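Local structure of nitrate transport protein (Parabacteroides distasonis, 3HN0) at residues A21-E25 with N26-I30; G105-P108 with D109-R113; T233-S236 with I237-C240. The protein is probably the substrate-binding component of an ABC transporter, named for nitrate transport, that captures a solute and delivers it to its membrane partners. All blocks are in the same frame, centred on the assembly; numbering follows the deposited sequence.

Contact 1 (A21-E25 with N26-I30)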
loop_
_atom_site.group_PDB
_atom_site.type_symbol
_atom_site.label_atom_id
_atom_site.label_comp_id
_atom_site.label_asym_id
_atom_site.label_seq_id
_atom_site.Cartn_x
_atom_site.Cartn_y
_atom_site.Cartn_z
ATOM N N ALA A 21 -10.033 -6.204 20.083
ATOM C CA ALA A 21 -11.282 -6.795 20.562
ATOM C C ALA A 21 -11.059 -8.058 21.357
ATOM O O ALA A 21 -11.712 -8.267 22.384
ATOM C CB ALA A 21 -12.269 -7.057 19.389
ATOM N N ASP A 22 -10.173 -8.925 20.876
ATOM C CA ASP A 22 -9.996 -10.191 21.534
ATOM C C ASP A 22 -9.337 -10.010 22.921
ATOM O O ASP A 22 -9.415 -10.892 23.734
ATOM C CB ASP A 22 -9.211 -11.198 20.732
ATOM C CG ASP A 22 -9.322 -12.608 21.317
ATOM O OD1 ASP A 22 -10.457 -13.086 21.475
ATOM O OD2 ASP A 22 -8.294 -13.237 21.622
ATOM N N TRP A 23 -8.711 -8.874 23.166
ATOM C CA TRP A 23 -8.157 -8.607 24.514
ATOM C C TRP A 23 -9.226 -8.226 25.527
ATOM O O TRP A 23 -9.032 -8.352 26.739
ATOM C CB TRP A 23 -7.121 -7.509 24.453
ATOM C CG TRP A 23 -5.793 -7.869 23.765
ATOM C CD1 TRP A 23 -5.510 -8.991 23.029
ATOM C CD2 TRP A 23 -4.607 -7.089 23.768
ATOM N NE1 TRP A 23 -4.202 -8.933 22.561
ATOM C CE2 TRP A 23 -3.634 -7.779 23.003
ATOM C CE3 TRP A 23 -4.272 -5.847 24.291
ATOM C CZ2 TRP A 23 -2.374 -7.259 22.779
ATOM C CZ3 TRP A 23 -3.023 -5.355 24.082
ATOM C CH2 TRP A 23 -2.080 -6.073 23.336
ATOM N N LEU A 24 -10.368 -7.753 25.041
ATOM C CA LEU A 24 -11.523 -7.541 25.915
ATOM C C LEU A 24 -12.174 -8.850 26.189
ATOM O O LEU A 24 -12.539 -9.157 27.330
ATOM C CB LEU A 24 -12.539 -6.580 25.265
ATOM C CG LEU A 24 -12.090 -5.140 25.221
ATOM C CD1 LEU A 24 -13.028 -4.316 24.325
ATOM C CD2 LEU A 24 -12.093 -4.583 26.647
ATOM N N GLU A 25 -12.323 -9.646 25.140
ATOM C CA GLU A 25 -12.941 -10.953 25.259
ATOM C C GLU A 25 -12.123 -11.876 26.160
ATOM O O GLU A 25 -12.678 -12.513 27.038
ATOM C CB GLU A 25 -13.125 -11.585 23.868
ATOM C CG GLU A 25 -13.846 -12.961 23.868
ATOM C CD GLU A 25 -15.347 -12.892 24.209
ATOM O OE1 GLU A 25 -15.954 -11.791 24.189
ATOM O OE2 GLU A 25 -15.934 -13.965 24.503
ATOM N N ASN A 26 -10.804 -11.916 25.935
ATOM C CA ASN A 26 -9.875 -12.885 26.539
ATOM C C ASN A 26 -8.563 -12.183 26.880
ATOM O O ASN A 26 -7.579 -12.302 26.140
ATOM C CB ASN A 26 -9.544 -13.990 25.544
ATOM C CG ASN A 26 -10.740 -14.886 25.248
ATOM O OD1 ASN A 26 -11.223 -15.600 26.124
ATOM N ND2 ASN A 26 -11.228 -14.838 23.997
ATOM N N PRO A 27 -8.564 -11.429 27.973
ATOM C CA PRO A 27 -7.390 -10.608 28.294
ATOM C C PRO A 27 -6.107 -11.456 28.371
ATOM O O PRO A 27 -6.093 -12.448 29.112
ATOM C CB PRO A 27 -7.703 -10.064 29.668
ATOM C CG PRO A 27 -9.226 -10.064 29.756
ATOM C CD PRO A 27 -9.687 -11.212 28.893
ATOM N N PRO A 28 -5.062 -11.068 27.634
ATOM C CA PRO A 28 -3.789 -11.794 27.695
ATOM C C PRO A 28 -3.113 -11.591 29.033
ATOM O O PRO A 28 -3.376 -10.602 29.716
ATOM C CB PRO A 28 -2.938 -11.135 26.621
ATOM C CG PRO A 28 -3.818 -10.297 25.845
ATOM C CD PRO A 28 -5.072 -10.069 26.555
ATOM N N ILE A 29 -2.276 -12.538 29.428
ATOM C CA ILE A 29 -1.502 -12.396 30.654
ATOM C C ILE A 29 -0.044 -12.387 30.232
ATOM O O ILE A 29 0.399 -13.293 29.519
ATOM C CB ILE A 29 -1.758 -13.571 31.628
ATOM C CG1 ILE A 29 -3.216 -13.589 32.136
ATOM C CG2 ILE A 29 -0.780 -13.492 32.806
ATOM C CD1 ILE A 29 -3.559 -14.927 32.703
ATOM N N ILE A 30 0.671 -11.341 30.584
ATOM C CA ILE A 30 2.085 -11.204 30.272
ATOM C C ILE A 30 2.826 -11.028 31.587
ATOM O O ILE A 30 2.504 -10.105 32.357
ATOM C CB ILE A 30 2.322 -9.967 29.343
ATOM C CG1 ILE A 30 1.574 -10.225 28.015
ATOM C CG2 ILE A 30 3.842 -9.709 29.154
ATOM C CD1 ILE A 30 1.603 -9.045 27.052
HETATM O O HOH W 1 -6.615 -12.619 23.775
#
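D22 and N26 meet where the short helix 21-25 ends: N26 N gives a hydrogen bond of 2.8 Å to D22 O, and N26 is the first residue to leave helical backbone angles. The same pair is joined a second time by side chains. D22 holds CG opposite its own backbone N (chi1 -167°), which brings OD1 to N26 ND2 at 3.2 Å; the acceptor lies in the amide plane of N26, while the amide nitrogen comes to the syn side of OD1, 32° out of the carboxylate plane. OD1 has a stronger partner in K209, with which D22 forms a salt bridge. A water bridges the other oxygen and the backbone, 2.8 Å from D22 OD2 and 2.6 Å from N26 O. Past the turn, where V35 of strand 33-40 bonds the P28 backbone, the side chains of P28 and W23 cross at about a right angle. P28 CG sits over one face of the indole, 3.5 Å from the centroid of the five-membered ring and 10° off the normal, a CH-pi contact. F20 packs edge-to-face with W23, and L203 of helix 196-212 also touches the indole. P27 CA approaches W23 O at 3.2 Å in a CA-H...O contact. D22 is thus tied to N26 through backbone, side chain and water, while P28 packs on the indole face just before edge strand 29-30 of the seven-stranded sheet.

Contact 2 (G105-P108 with D109-R113)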
loop_
_atom_site.group_PDB
_atom_site.type_symbol
_atom_site.label_atom_id
_atom_site.label_comp_id
_atom_site.label_asym_id
_atom_site.label_seq_id
_atom_site.Cartn_x
_atom_site.Cartn_y
_atom_site.Cartn_z
ATOM N N GLY A 105 -8.183 20.646 10.903
ATOM C CA GLY A 105 -6.819 20.801 11.368
ATOM C C GLY A 105 -6.058 19.560 11.799
ATOM O O GLY A 105 -4.894 19.673 12.223
ATOM N N THR A 106 -6.704 18.394 11.713
ATOM C CA THR A 106 -6.118 17.135 12.183
ATOM C C THR A 106 -6.035 16.156 11.018
ATOM O O THR A 106 -6.323 16.526 9.882
ATOM C CB THR A 106 -6.905 16.517 13.359
ATOM O OG1 THR A 106 -8.168 16.003 12.893
ATOM C CG2 THR A 106 -7.138 17.544 14.487
ATOM N N THR A 107 -5.619 14.919 11.302
ATOM C CA THR A 107 -5.361 13.924 10.252
ATOM C C THR A 107 -6.442 13.851 9.134
ATOM O O THR A 107 -6.125 13.985 7.971
ATOM C CB THR A 107 -5.063 12.566 10.861
ATOM O OG1 THR A 107 -3.973 12.714 11.795
ATOM C CG2 THR A 107 -4.644 11.588 9.781
ATOM N N PRO A 108 -7.714 13.581 9.484
ATOM C CA PRO A 108 -8.701 13.426 8.399
ATOM C C PRO A 108 -8.805 14.610 7.455
ATOM O O PRO A 108 -8.946 14.454 6.242
ATOM C CB PRO A 108 -10.032 13.205 9.137
ATOM C CG PRO A 108 -9.812 13.652 10.539
ATOM C CD PRO A 108 -8.321 13.377 10.811
ATOM N N ASP A 109 -8.722 15.819 7.983
ATOM C CA ASP A 109 -8.738 17.029 7.179
ATOM C C ASP A 109 -7.521 17.133 6.221
ATOM O O ASP A 109 -7.648 17.290 4.999
ATOM C CB ASP A 109 -8.741 18.224 8.152
ATOM C CG ASP A 109 -8.806 19.556 7.463
ATOM O OD1 ASP A 109 -9.150 19.587 6.263
ATOM O OD2 ASP A 109 -8.533 20.581 8.146
ATOM N N ILE A 110 -6.332 16.995 6.787
ATOM C CA ILE A 110 -5.097 17.070 6.007
ATOM C C ILE A 110 -5.041 16.030 4.886
ATOM O O ILE A 110 -4.717 16.357 3.742
ATOM C CB ILE A 110 -3.850 17.002 6.890
ATOM C CG1 ILE A 110 -3.778 18.221 7.809
ATOM C CG2 ILE A 110 -2.574 16.916 5.980
ATOM C CD1 ILE A 110 -3.059 17.992 9.151
ATOM N N LEU A 111 -5.409 14.790 5.205
ATOM C CA LEU A 111 -5.415 13.722 4.216
ATOM C C LEU A 111 -6.451 13.932 3.118
ATOM O O LEU A 111 -6.239 13.520 1.962
ATOM C CB LEU A 111 -5.572 12.342 4.874
ATOM C CG LEU A 111 -4.323 11.924 5.714
ATOM C CD1 LEU A 111 -4.447 10.469 6.182
ATOM C CD2 LEU A 111 -3.011 12.144 4.970
ATOM N N THR A 112 -7.571 14.538 3.457
ATOM C CA THR A 112 -8.583 14.839 2.458
ATOM C C THR A 112 -8.013 15.914 1.534
ATOM O O THR A 112 -8.098 15.791 0.326
ATOM C CB THR A 112 -9.900 15.314 3.132
ATOM O OG1 THR A 112 -10.396 14.239 3.958
ATOM C CG2 THR A 112 -10.957 15.666 2.102
ATOM N N ARG A 113 -7.393 16.935 2.110
ATOM C CA ARG A 113 -6.793 17.979 1.275
ATOM C C ARG A 113 -5.704 17.394 0.374
ATOM O O ARG A 113 -5.615 17.726 -0.799
ATOM C CB ARG A 113 -6.261 19.114 2.150
ATOM C CG ARG A 113 -7.386 20.004 2.700
ATOM C CD ARG A 113 -6.803 21.241 3.349
ATOM N NE ARG A 113 -6.638 21.079 4.784
ATOM C CZ ARG A 113 -5.675 21.628 5.516
ATOM N NH1 ARG A 113 -4.708 22.346 4.952
ATOM N NH2 ARG A 113 -5.669 21.429 6.832
#
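The carboxylate of D109 reaches back to the residue four before it: OD2 receives the amide of G105, N to OD2 2.8 Å, almost straight at 177° and on the anti lone pair. With CG swung opposite the backbone N (chi1 -178°), the carboxylate lies beside the start of the helix. R113, one turn further on, meets it differently. Its guanidinium turns an edge to D109 CG, and NE, 3.3 Å from D109 OD1, comes from above the carboxylate plane, 56° out of it, while NH2 forms a weak second bond of the salt bridge to OD2. OD1 has its strongest partner in the hydroxyl of Y127, the residue just after strand 125-126. Helix 107-119 is the helix of a beta-alpha-beta unit between parallel strands 99-100 and 125-126, and D109 thus ties its first turn both to the preceding loop and to the chain beyond the second strand. On another side of the helix, T107 and L111 lie side by side and point the same way, T107 CG2 touching L111 CD1 at 3.8 Å; both also pack on Q183. I110 CD1 lies 3.7 Å from T106 O, and the side chain packs on I261 and Y264 of helix 251-264. P108 O is gripped twice by T112: the hydroxyl OG1 donates at 2.7 Å and the backbone N at 3.1 Å, from opposite faces of the carbonyl plane.

Contact 3 (T233-S236 with I237-C240)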
loop_
_atom_site.group_PDB
_atom_site.type_symbol
_atom_site.label_atom_id
_atom_site.label_comp_id
_atom_site.label_asym_id
_atom_site.label_seq_id
_atom_site.Cartn_x
_atom_site.Cartn_y
_atom_site.Cartn_z
ATOM N N THR A 233 -20.320 -4.648 10.343
ATOM C CA THR A 233 -20.481 -5.890 9.623
ATOM C C THR A 233 -19.068 -6.383 9.201
ATOM O O THR A 233 -18.083 -5.648 9.354
ATOM C CB THR A 233 -21.342 -5.702 8.348
ATOM O OG1 THR A 233 -20.586 -4.970 7.378
ATOM C CG2 THR A 233 -22.667 -5.023 8.669
ATOM N N PRO A 234 -18.955 -7.626 8.722
ATOM C CA PRO A 234 -17.634 -8.043 8.252
ATOM C C PRO A 234 -17.041 -7.124 7.201
ATOM O O PRO A 234 -15.839 -6.937 7.201
ATOM C CB PRO A 234 -17.880 -9.470 7.736
ATOM C CG PRO A 234 -18.967 -9.941 8.633
ATOM C CD PRO A 234 -19.870 -8.775 8.814
ATOM N N LYS A 235 -17.857 -6.494 6.349
ATOM C CA LYS A 235 -17.303 -5.512 5.397
ATOM C C LYS A 235 -16.685 -4.296 6.083
ATOM O O LYS A 235 -15.679 -3.782 5.643
ATOM C CB LYS A 235 -18.337 -5.080 4.372
ATOM C CG LYS A 235 -18.535 -6.118 3.273
ATOM C CD LYS A 235 -19.423 -5.554 2.167
ATOM C CE LYS A 235 -20.161 -6.648 1.379
ATOM N NZ LYS A 235 -19.230 -7.666 0.829
ATOM N N SER A 236 -17.243 -3.899 7.229
ATOM C CA SER A 236 -16.709 -2.800 8.020
ATOM C C SER A 236 -15.300 -3.178 8.475
ATOM O O SER A 236 -14.377 -2.396 8.379
ATOM C CB SER A 236 -17.564 -2.537 9.269
ATOM O OG SER A 236 -18.967 -2.519 8.979
ATOM N N ILE A 237 -15.162 -4.388 8.980
ATOM C CA ILE A 237 -13.829 -4.849 9.426
ATOM C C ILE A 237 -12.834 -4.869 8.281
ATOM O O ILE A 237 -11.724 -4.364 8.414
ATOM C CB ILE A 237 -13.931 -6.187 10.139
ATOM C CG1 ILE A 237 -14.630 -5.947 11.481
ATOM C CG2 ILE A 237 -12.531 -6.785 10.354
ATOM C CD1 ILE A 237 -14.664 -7.167 12.386
ATOM N N GLU A 238 -13.279 -5.358 7.106
ATOM C CA GLU A 238 -12.424 -5.358 5.924
ATOM C C GLU A 238 -11.908 -3.969 5.577
ATOM O O GLU A 238 -10.706 -3.787 5.288
ATOM C CB GLU A 238 -13.106 -5.960 4.684
ATOM C CG GLU A 238 -13.274 -7.462 4.662
ATOM C CD GLU A 238 -14.322 -7.931 3.604
ATOM O OE1 GLU A 238 -14.588 -7.213 2.582
ATOM O OE2 GLU A 238 -14.879 -9.025 3.820
ATOM N N ARG A 239 -12.799 -2.971 5.613
ATOM C CA ARG A 239 -12.407 -1.593 5.356
ATOM C C ARG A 239 -11.409 -0.993 6.358
ATOM O O ARG A 239 -10.716 -0.053 6.050
ATOM C CB ARG A 239 -13.638 -0.690 5.232
ATOM C CG ARG A 239 -14.449 -0.983 3.973
ATOM C CD ARG A 239 -15.447 0.114 3.659
ATOM N NE ARG A 239 -16.534 0.070 4.621
ATOM C CZ ARG A 239 -17.741 -0.475 4.427
ATOM N NH1 ARG A 239 -18.090 -1.082 3.285
ATOM N NH2 ARG A 239 -18.617 -0.417 5.400
ATOM N N CYS A 240 -11.377 -1.526 7.571
ATOM C CA CYS A 240 -10.429 -1.036 8.567
ATOM C C CYS A 240 -9.014 -1.505 8.287
ATOM O O CYS A 240 -8.063 -0.908 8.827
ATOM C CB CYS A 240 -10.820 -1.483 10.001
ATOM S SG CYS A 240 -12.361 -0.728 10.526
#
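R239 folds back over the preceding turn of helix 234-240, whose first turn is closed by a capping box of T233 and S236. In that box T233 N donates to S236 OG at 2.9 Å, nearly straight at 173°; T233 OG1 also takes a weak capping bond from K235 N. From its start, the R239 chain follows the backbone of the turn before: CB lies 3.7 Å from both K235 O and S236 O, and CG comes to 3.5 Å from K235 O, the oxygen that also accepts R239 N. Bending at chi3 (-72°) then turns the guanidinium back toward the N-terminal end, with K235 O 4.0 Å above the plane over its centre and S236 N above the same face toward the rim. NE passes 4.1 Å from K235 O and forms a salt bridge with E151, while NH1 skirts K235 CB. At the tip, NH2 lies 4.0 Å from S236 CA and makes a weak hydrogen bond to S155, the residue that also bonds S236 OG. L154 and L158 of helix 153-160 touch the arginine, joining the two helices. A leucine here would probably leave E151 without its charged mate and S155 without the NH2 bond, and take away the flat group lying over K235 O. On a neighbouring side of the helix, K235 and E238 lie side by side with opposite charges near but not touching. C240 N, at the last turn, donates to I237 O at 3.0 Å and only weakly to S236 O.

The three contacts follow one another along the chain without overlapping. Contact 1 leads from helix 21-25 into edge strand 29-30 of the seven-stranded mixed sheet; contact 3 lies on helix 234-240, just before 242-246, the strand at the other edge of that sheet. Their centres are 21 Å apart, with nearest atoms about 7 Å apart, and helix 214-223 touches side chains of both. Contact 2 belongs to the beta-alpha-beta unit around the small parallel sheet. Its centre lies 33 Å from that of contact 1, across the chain's centre, and 22 Å from that of contact 3. Such separate alpha/beta regions are consistent with the two-lobed fold of periplasmic-type binding proteins.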